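Local coordinates for protein putative glycosyl hydrolase (Bacteroides thetaiotaomicron VPI-5482, PDB 3K11) that is of unknown function but is probably a glycosyl hydrolase of family 88, its substrate not established, at residues 148-159 against 206-217; 226-234 against 281-292. One frame throughout, in Å; residues are numbered along the deposited sequence. Where two conformers were deposited one is given.

Interaction 1. Residues 148-159 against 206-217. With EDO (1,2-ethanediol), chain P.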
# COMPACT_ATOMS: atom_id res chain seq x y z
N GLY A 148 -4.91 1.33 35.78
CA GLY A 148 -6.03 0.61 35.19
C GLY A 148 -5.91 -0.89 34.94
O GLY A 148 -6.73 -1.69 35.43
N ALA A 149 -4.87 -1.27 34.21
CA ALA A 149 -4.65 -2.67 33.83
C ALA A 149 -4.47 -3.54 35.06
O ALA A 149 -4.97 -4.65 35.09
CB ALA A 149 -3.44 -2.78 32.92
N VAL A 150 -3.74 -3.03 36.06
CA VAL A 150 -3.53 -3.78 37.31
C VAL A 150 -4.80 -3.88 38.14
O VAL A 150 -5.16 -4.96 38.57
CB VAL A 150 -2.38 -3.17 38.15
CG1 VAL A 150 -2.27 -3.88 39.52
CG2 VAL A 150 -1.05 -3.30 37.39
N CYS A 151 -5.49 -2.76 38.30
CA CYS A 151 -6.78 -2.73 38.98
C CYS A 151 -7.76 -3.73 38.34
O CYS A 151 -8.43 -4.49 39.05
CB CYS A 151 -7.37 -1.33 38.91
SG CYS A 151 -8.80 -1.14 40.04
N THR A 152 -7.81 -3.75 37.01
CA THR A 152 -8.69 -4.65 36.28
C THR A 152 -8.44 -6.09 36.68
O THR A 152 -9.39 -6.84 36.98
CB THR A 152 -8.52 -4.45 34.78
OG1 THR A 152 -8.90 -3.10 34.45
CG2 THR A 152 -9.37 -5.43 33.93
N ALA A 153 -7.18 -6.51 36.62
CA ALA A 153 -6.83 -7.89 37.01
C ALA A 153 -7.15 -8.23 38.46
O ALA A 153 -7.58 -9.36 38.76
CB ALA A 153 -5.36 -8.15 36.73
N MSE A 154 -6.95 -7.27 39.37
CA MSE A 154 -7.24 -7.48 40.79
C MSE A 154 -8.73 -7.68 41.02
O MSE A 154 -9.12 -8.52 41.78
CB MSE A 154 -6.75 -6.31 41.63
CG MSE A 154 -5.24 -6.31 41.78
SE MSE A 154 -4.67 -4.79 42.87
CE MSE A 154 -2.80 -5.23 42.95
N ILE A 155 -9.56 -6.86 40.34
CA ILE A 155 -11.02 -7.07 40.38
C ILE A 155 -11.40 -8.47 39.86
O ILE A 155 -12.10 -9.23 40.54
CB ILE A 155 -11.75 -6.00 39.58
CG1 ILE A 155 -11.62 -4.63 40.27
CG2 ILE A 155 -13.23 -6.35 39.43
CD1 ILE A 155 -11.87 -3.41 39.25
N LYS A 156 -10.86 -8.85 38.70
CA LYS A 156 -11.15 -10.15 38.14
C LYS A 156 -10.86 -11.29 39.08
O LYS A 156 -11.69 -12.19 39.27
CB LYS A 156 -10.37 -10.35 36.86
CG LYS A 156 -10.87 -9.54 35.67
CD LYS A 156 -9.86 -9.63 34.56
CE LYS A 156 -10.32 -9.02 33.25
NZ LYS A 156 -9.27 -9.10 32.19
N LEU A 157 -9.69 -11.26 39.73
CA LEU A 157 -9.35 -12.37 40.62
C LEU A 157 -10.12 -12.30 41.94
O LEU A 157 -10.57 -13.32 42.45
CB LEU A 157 -7.84 -12.45 40.86
CG LEU A 157 -7.36 -13.75 41.55
CD1 LEU A 157 -7.80 -14.99 40.77
CD2 LEU A 157 -5.83 -13.73 41.66
N ARG A 158 -10.31 -11.10 42.48
CA ARG A 158 -11.03 -11.01 43.72
C ARG A 158 -12.47 -11.49 43.57
O ARG A 158 -13.04 -12.07 44.50
CB ARG A 158 -10.98 -9.61 44.31
CG ARG A 158 -11.69 -9.54 45.65
CD ARG A 158 -11.22 -8.36 46.47
NE ARG A 158 -12.26 -8.07 47.44
CZ ARG A 158 -12.48 -8.80 48.51
NH1 ARG A 158 -11.69 -9.82 48.84
NH2 ARG A 158 -13.51 -8.50 49.30
N LEU A 159 -13.08 -11.23 42.43
CA LEU A 159 -14.43 -11.73 42.21
C LEU A 159 -14.47 -13.26 42.12
O LEU A 159 -15.52 -13.85 42.33
CB LEU A 159 -15.05 -11.10 40.98
CG LEU A 159 -15.43 -9.61 41.16
CD1 LEU A 159 -15.77 -8.98 39.80
CD2 LEU A 159 -16.56 -9.38 42.16
N MSE A 206 -6.23 1.55 29.00
CA MSE A 206 -5.80 1.89 30.35
C MSE A 206 -6.99 2.18 31.27
O MSE A 206 -6.93 1.91 32.47
CB MSE A 206 -4.82 3.06 30.37
CG MSE A 206 -3.63 2.90 29.51
SE MSE A 206 -2.56 1.27 29.86
CE MSE A 206 -1.84 0.95 27.99
N GLY A 207 -8.05 2.75 30.73
CA GLY A 207 -9.22 3.16 31.52
C GLY A 207 -10.50 2.35 31.46
O GLY A 207 -11.14 2.13 32.48
N ILE A 208 -10.87 1.84 30.28
CA ILE A 208 -12.24 1.28 30.12
C ILE A 208 -12.44 -0.07 30.80
O ILE A 208 -13.41 -0.22 31.52
CB ILE A 208 -12.69 1.30 28.65
CG1 ILE A 208 -12.68 2.75 28.17
CG2 ILE A 208 -14.06 0.61 28.46
CD1 ILE A 208 -12.91 2.90 26.62
N PRO A 209 -11.48 -1.02 30.67
CA PRO A 209 -11.67 -2.31 31.36
C PRO A 209 -11.87 -2.20 32.87
O PRO A 209 -12.68 -2.94 33.44
CB PRO A 209 -10.41 -3.10 30.99
CG PRO A 209 -10.04 -2.54 29.61
CD PRO A 209 -10.25 -1.05 29.86
N ALA A 210 -11.15 -1.29 33.52
CA ALA A 210 -11.29 -1.09 34.95
C ALA A 210 -12.72 -0.66 35.30
O ALA A 210 -13.30 -1.11 36.30
CB ALA A 210 -10.30 -0.03 35.43
N VAL A 211 -13.23 0.30 34.52
CA VAL A 211 -14.59 0.79 34.73
C VAL A 211 -15.58 -0.35 34.49
O VAL A 211 -16.47 -0.56 35.29
CB VAL A 211 -14.90 2.05 33.87
CG1 VAL A 211 -16.36 2.52 34.11
CG2 VAL A 211 -13.89 3.19 34.19
N ALA A 212 -15.44 -1.09 33.38
CA ALA A 212 -16.29 -2.25 33.11
C ALA A 212 -16.25 -3.30 34.25
O ALA A 212 -17.30 -3.78 34.71
CB ALA A 212 -15.91 -2.90 31.72
N GLN A 213 -15.06 -3.61 34.76
CA GLN A 213 -14.96 -4.57 35.85
C GLN A 213 -15.53 -4.04 37.15
O GLN A 213 -16.13 -4.81 37.92
CB GLN A 213 -13.50 -5.03 36.03
CG GLN A 213 -13.06 -6.02 34.92
CD GLN A 213 -13.75 -7.34 34.99
OE1 GLN A 213 -14.09 -7.82 36.06
NE2 GLN A 213 -13.98 -7.95 33.83
N MSE A 214 -15.35 -2.75 37.42
CA MSE A 214 -15.93 -2.17 38.64
C MSE A 214 -17.44 -2.28 38.63
O MSE A 214 -18.04 -2.35 39.72
CB MSE A 214 -15.60 -0.70 38.85
CG MSE A 214 -14.41 -0.35 39.60
SE MSE A 214 -14.05 -1.21 41.26
CE MSE A 214 -14.68 -0.06 42.55
N SER A 215 -18.07 -2.32 37.45
CA SER A 215 -19.52 -2.54 37.41
C SER A 215 -19.89 -3.89 38.00
O SER A 215 -21.00 -4.05 38.48
CB SER A 215 -20.09 -2.41 35.98
OG SER A 215 -19.93 -3.60 35.25
N ARG A 216 -18.97 -4.85 37.97
CA ARG A 216 -19.17 -6.18 38.52
C ARG A 216 -18.81 -6.24 40.01
O ARG A 216 -19.34 -7.08 40.77
CB ARG A 216 -18.28 -7.21 37.79
CG ARG A 216 -18.49 -7.32 36.30
CD ARG A 216 -17.53 -8.31 35.67
NE ARG A 216 -17.77 -9.64 36.22
CZ ARG A 216 -16.84 -10.53 36.60
NH1 ARG A 216 -15.51 -10.30 36.52
NH2 ARG A 216 -17.24 -11.70 37.08
N TYR A 217 -17.94 -5.34 40.43
CA TYR A 217 -17.36 -5.36 41.79
C TYR A 217 -18.14 -4.54 42.78
O TYR A 217 -18.24 -4.91 43.96
CB TYR A 217 -15.94 -4.83 41.72
CG TYR A 217 -15.11 -4.98 42.98
CD1 TYR A 217 -14.41 -6.15 43.24
CD2 TYR A 217 -14.95 -3.92 43.83
CE1 TYR A 217 -13.63 -6.27 44.34
CE2 TYR A 217 -14.17 -4.02 44.93
CZ TYR A 217 -13.53 -5.21 45.22
OH TYR A 217 -12.71 -5.29 46.33
C1 EDO P . -15.51 -16.70 46.05
O1 EDO P . -14.62 -16.25 47.05
C2 EDO P . -16.18 -15.47 45.48
O2 EDO P . -16.52 -15.82 44.14
O HOH W 1 -13.65 -12.42 37.55
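G148 and M206 show how closely two helices can approach where one residue has no side chain: G148 CA lies 3.1 Å from M206 O, in a nearly straight CA-H...O contact. One turn on, T152 and A210 hold their CA atoms 4.6 Å apart. T152 OG1 stands beside the backbone N (chi1 -62°) and bonds back to G148 O from above the carbonyl plane, while CG2 rests against P209 CB and Q213 CG. Knobs-into-holes packing follows. I155 sits among A210, Q213, M214 and Y217, and its CD1 comes within 3.7 Å of M214 SE; Q213 sits among T152, I155, K156 and L159. The near-parallel course of the two helices, with helix 167-180 between them in sequence, fits the (alpha/alpha)6 barrel expected of the family. Past I155 polar groups join the packing, and L159 CD2 touches Y217 CD1. R158 NE donates a bent bond to Y217 OH (3.0 Å), itself bonded to D167, while R158 NH1 bonds the backbone oxygens of E162 and L164. Exchanging Y217 for a phenylalanine would probably leave R158 NE and D167 without the hydroxyl that joins them. On the solvent side, L159 CD1 lies over one face of the R216 guanidinium, toward its rim, and R216 NH1 bonds Q213 OE1 in plane (2.9 Å). A water links that NH1 to K156 O, and an ethanediol, probably from crystallisation, bonds L159 O.

Interaction 2. Residues 226-234 against 281-292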
# COMPACT_ATOMS: atom_id res chain seq x y z
N LEU A 226 -21.35 0.52 33.93
CA LEU A 226 -21.62 0.07 32.56
C LEU A 226 -21.81 1.25 31.63
O LEU A 226 -21.28 1.26 30.55
CB LEU A 226 -22.87 -0.86 32.50
CG LEU A 226 -22.81 -2.27 33.11
CD1 LEU A 226 -24.23 -2.94 33.12
CD2 LEU A 226 -21.78 -3.19 32.41
N ALA A 227 -22.57 2.25 32.05
CA ALA A 227 -22.82 3.38 31.21
C ALA A 227 -21.57 4.18 30.98
O ALA A 227 -21.35 4.65 29.87
CB ALA A 227 -23.96 4.25 31.77
N GLU A 228 -20.75 4.38 32.02
CA GLU A 228 -19.51 5.16 31.85
C GLU A 228 -18.52 4.44 30.96
O GLU A 228 -17.90 5.06 30.10
CB GLU A 228 -18.89 5.48 33.20
CG GLU A 228 -17.64 6.39 33.14
CD GLU A 228 -17.93 7.78 32.59
OE1 GLU A 228 -19.12 8.19 32.51
OE2 GLU A 228 -16.95 8.47 32.27
N ALA A 229 -18.41 3.12 31.12
CA ALA A 229 -17.52 2.34 30.23
C ALA A 229 -17.90 2.49 28.76
O ALA A 229 -17.05 2.74 27.88
CB ALA A 229 -17.52 0.87 30.67
N VAL A 230 -19.20 2.37 28.48
CA VAL A 230 -19.70 2.57 27.11
C VAL A 230 -19.50 4.01 26.58
O VAL A 230 -19.10 4.23 25.43
CB VAL A 230 -21.18 2.13 27.00
CG1 VAL A 230 -21.81 2.52 25.65
CG2 VAL A 230 -21.26 0.58 27.18
N LYS A 231 -19.78 4.98 27.43
CA LYS A 231 -19.62 6.38 27.07
C LYS A 231 -18.18 6.67 26.69
O LYS A 231 -17.91 7.31 25.69
CB LYS A 231 -20.01 7.23 28.28
CG LYS A 231 -19.98 8.74 28.02
CD LYS A 231 -20.27 9.58 29.27
CE LYS A 231 -20.07 11.13 28.96
NZ LYS A 231 -19.76 11.90 30.18
N GLN A 232 -17.24 6.21 27.51
CA GLN A 232 -15.82 6.34 27.14
C GLN A 232 -15.56 5.69 25.81
O GLN A 232 -14.94 6.27 24.91
CB GLN A 232 -14.94 5.64 28.18
CG GLN A 232 -14.91 6.35 29.53
CD GLN A 232 -14.23 7.70 29.52
OE1 GLN A 232 -13.35 7.94 28.73
NE2 GLN A 232 -14.63 8.57 30.45
N PHE A 233 -15.99 4.45 25.68
CA PHE A 233 -15.68 3.73 24.42
C PHE A 233 -16.12 4.54 23.22
O PHE A 233 -15.37 4.74 22.28
CB PHE A 233 -16.33 2.36 24.40
CG PHE A 233 -15.89 1.50 23.24
CD1 PHE A 233 -16.52 1.58 21.99
CD2 PHE A 233 -14.86 0.60 23.39
CE1 PHE A 233 -16.09 0.81 20.92
CE2 PHE A 233 -14.41 -0.19 22.25
CZ PHE A 233 -15.01 -0.06 21.06
N LEU A 234 -17.36 5.02 23.25
CA LEU A 234 -17.91 5.65 22.06
C LEU A 234 -17.36 7.06 21.85
O LEU A 234 -17.19 7.52 20.70
CB LEU A 234 -19.42 5.67 22.17
CG LEU A 234 -20.19 4.34 22.19
CD1 LEU A 234 -21.66 4.63 22.44
CD2 LEU A 234 -19.99 3.52 20.86
N VAL A 281 -18.12 -8.02 29.47
CA VAL A 281 -18.89 -7.57 30.65
C VAL A 281 -20.33 -7.17 30.31
O VAL A 281 -21.26 -7.45 31.07
CB VAL A 281 -18.17 -6.39 31.32
CG1 VAL A 281 -18.97 -5.82 32.45
CG2 VAL A 281 -16.77 -6.81 31.85
N LEU A 282 -20.53 -6.49 29.19
CA LEU A 282 -21.85 -5.99 28.86
C LEU A 282 -22.87 -7.11 28.75
O LEU A 282 -22.63 -8.09 28.06
CB LEU A 282 -21.89 -5.27 27.50
CG LEU A 282 -21.13 -3.95 27.36
CD1 LEU A 282 -21.32 -3.39 25.95
CD2 LEU A 282 -21.56 -2.92 28.49
N PRO A 283 -24.05 -6.91 29.36
CA PRO A 283 -25.19 -7.79 29.11
C PRO A 283 -25.44 -7.89 27.63
O PRO A 283 -25.24 -6.92 26.93
CB PRO A 283 -26.34 -7.08 29.81
CG PRO A 283 -25.68 -6.30 30.90
CD PRO A 283 -24.35 -5.87 30.36
N GLU A 284 -25.93 -9.03 27.16
CA GLU A 284 -26.12 -9.17 25.73
C GLU A 284 -27.23 -8.30 25.18
O GLU A 284 -27.22 -8.00 24.01
CB GLU A 284 -26.36 -10.62 25.36
CG GLU A 284 -25.16 -11.46 25.74
CD GLU A 284 -24.89 -12.57 24.76
OE1 GLU A 284 -25.86 -13.15 24.22
OE2 GLU A 284 -23.69 -12.86 24.54
N ASP A 285 -28.11 -7.84 26.07
CA ASP A 285 -29.19 -6.93 25.70
C ASP A 285 -28.92 -5.47 26.11
O ASP A 285 -29.85 -4.66 26.10
CB ASP A 285 -30.51 -7.44 26.26
CG ASP A 285 -30.56 -7.42 27.77
OD1 ASP A 285 -29.53 -7.15 28.44
OD2 ASP A 285 -31.68 -7.67 28.31
N TYR A 286 -27.66 -5.14 26.39
CA TYR A 286 -27.34 -3.79 26.80
C TYR A 286 -27.70 -2.87 25.63
O TYR A 286 -27.34 -3.17 24.48
CB TYR A 286 -25.89 -3.66 27.23
CG TYR A 286 -25.67 -2.36 27.95
CD1 TYR A 286 -26.01 -2.24 29.27
CD2 TYR A 286 -25.13 -1.25 27.31
CE1 TYR A 286 -25.87 -1.04 29.96
CE2 TYR A 286 -24.96 -0.03 27.99
CZ TYR A 286 -25.34 0.06 29.32
OH TYR A 286 -25.22 1.23 30.06
N PRO A 287 -28.38 -1.74 25.92
CA PRO A 287 -28.90 -0.97 24.78
C PRO A 287 -27.87 -0.38 23.85
O PRO A 287 -28.15 -0.25 22.67
CB PRO A 287 -29.77 0.12 25.46
CG PRO A 287 -29.37 0.15 26.83
CD PRO A 287 -28.83 -1.18 27.21
N GLN A 288 -26.68 -0.03 24.36
CA GLN A 288 -25.62 0.43 23.43
C GLN A 288 -24.66 -0.69 22.91
O GLN A 288 -23.70 -0.40 22.19
CB GLN A 288 -24.79 1.53 24.11
CG GLN A 288 -25.48 2.92 24.12
CD GLN A 288 -26.84 2.92 24.79
OE1 GLN A 288 -26.95 2.80 26.01
NE2 GLN A 288 -27.90 3.06 23.96
N ARG A 289 -24.91 -1.94 23.26
CA ARG A 289 -24.03 -3.01 22.80
C ARG A 289 -23.90 -3.06 21.29
O ARG A 289 -22.82 -3.32 20.79
CB ARG A 289 -24.46 -4.36 23.35
CG ARG A 289 -23.50 -5.55 23.01
CD ARG A 289 -24.01 -6.79 23.64
NE ARG A 289 -23.16 -7.97 23.50
CZ ARG A 289 -23.16 -8.78 22.45
NH1 ARG A 289 -23.86 -8.50 21.37
NH2 ARG A 289 -22.40 -9.84 22.45
N PRO A 290 -25.00 -2.87 20.54
CA PRO A 290 -24.85 -2.91 19.07
C PRO A 290 -23.80 -1.97 18.46
O PRO A 290 -23.09 -2.33 17.52
CB PRO A 290 -26.28 -2.64 18.59
CG PRO A 290 -27.09 -3.27 19.65
CD PRO A 290 -26.42 -2.80 20.91
N LYS A 291 -23.72 -0.76 19.00
CA LYS A 291 -22.75 0.23 18.54
C LYS A 291 -21.33 -0.17 18.87
O LYS A 291 -20.40 0.09 18.09
CB LYS A 291 -23.04 1.59 19.18
CG LYS A 291 -24.21 2.31 18.55
CD LYS A 291 -24.29 3.74 19.03
CE LYS A 291 -25.45 4.45 18.36
NZ LYS A 291 -25.58 5.82 18.96
N VAL A 292 -21.15 -0.77 20.04
CA VAL A 292 -19.83 -1.26 20.43
C VAL A 292 -19.44 -2.45 19.57
O VAL A 292 -18.30 -2.54 19.08
CB VAL A 292 -19.81 -1.69 21.91
CG1 VAL A 292 -18.47 -2.34 22.31
CG2 VAL A 292 -20.07 -0.48 22.80
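Behind the row of L226, V230 and L234 that meets segment 281-292, E228 takes no part in the contact, its CB directed away, and its OE2 is gripped twice: by Q232 NE2 at 3.0 Å, on the anti side of the carboxylate, and by R183 in a salt bridge. Toward 281-292 the helix is apolar. L226 forks at its end: CD2 lies 3.8 Å from V281 CG1 and touches L282 CD2, while CD1 meets P283 CD tip to tip. V230 divides its branches. CG2 packs on L282 CD2 (3.7 Å) and on Y286 CE2, and CG1, anti to the backbone N (chi1 171°), presses on Q288 CB at 3.5 Å. The Y286 ring carries L282 CD2 above one face and P287 CD above the other, with its hydroxyl against A227. Two type I turns, from P283 to Y286 and from Y286 to R289, lead the chain from helix 265-281 into helix 289-304, a helix-loop-helix connection laid along helix 222-240. There V292 CG1 sits over the F233 ring in a CH-pi contact, 4.3 Å from its centroid. Without a hydrogen bond between the segments, the join rests on apolar shape and burial, probably with little directional specificity.

Interactions 1 and 2 are joined through helix 202-217. Their centres lie 16 Å apart, and this helix, which closes interaction 1, is followed directly in sequence by helix 222-240, which opens interaction 2. The two touch at several points: S215 OG meets L226 CD2 at 3.4 Å, I208 CD1 reaches F233 N at 3.6 Å, and V281 CG1 lies 3.5 Å from A212 O of helix 202-217. Thus helix 202-217 turns one side to 148-159 and others to both segments of interaction 2. Interaction 1 is the more deeply buried. Neither contact can be tied to a catalytic site here; the ethanediol molecules nearby are probably crystallisation additives.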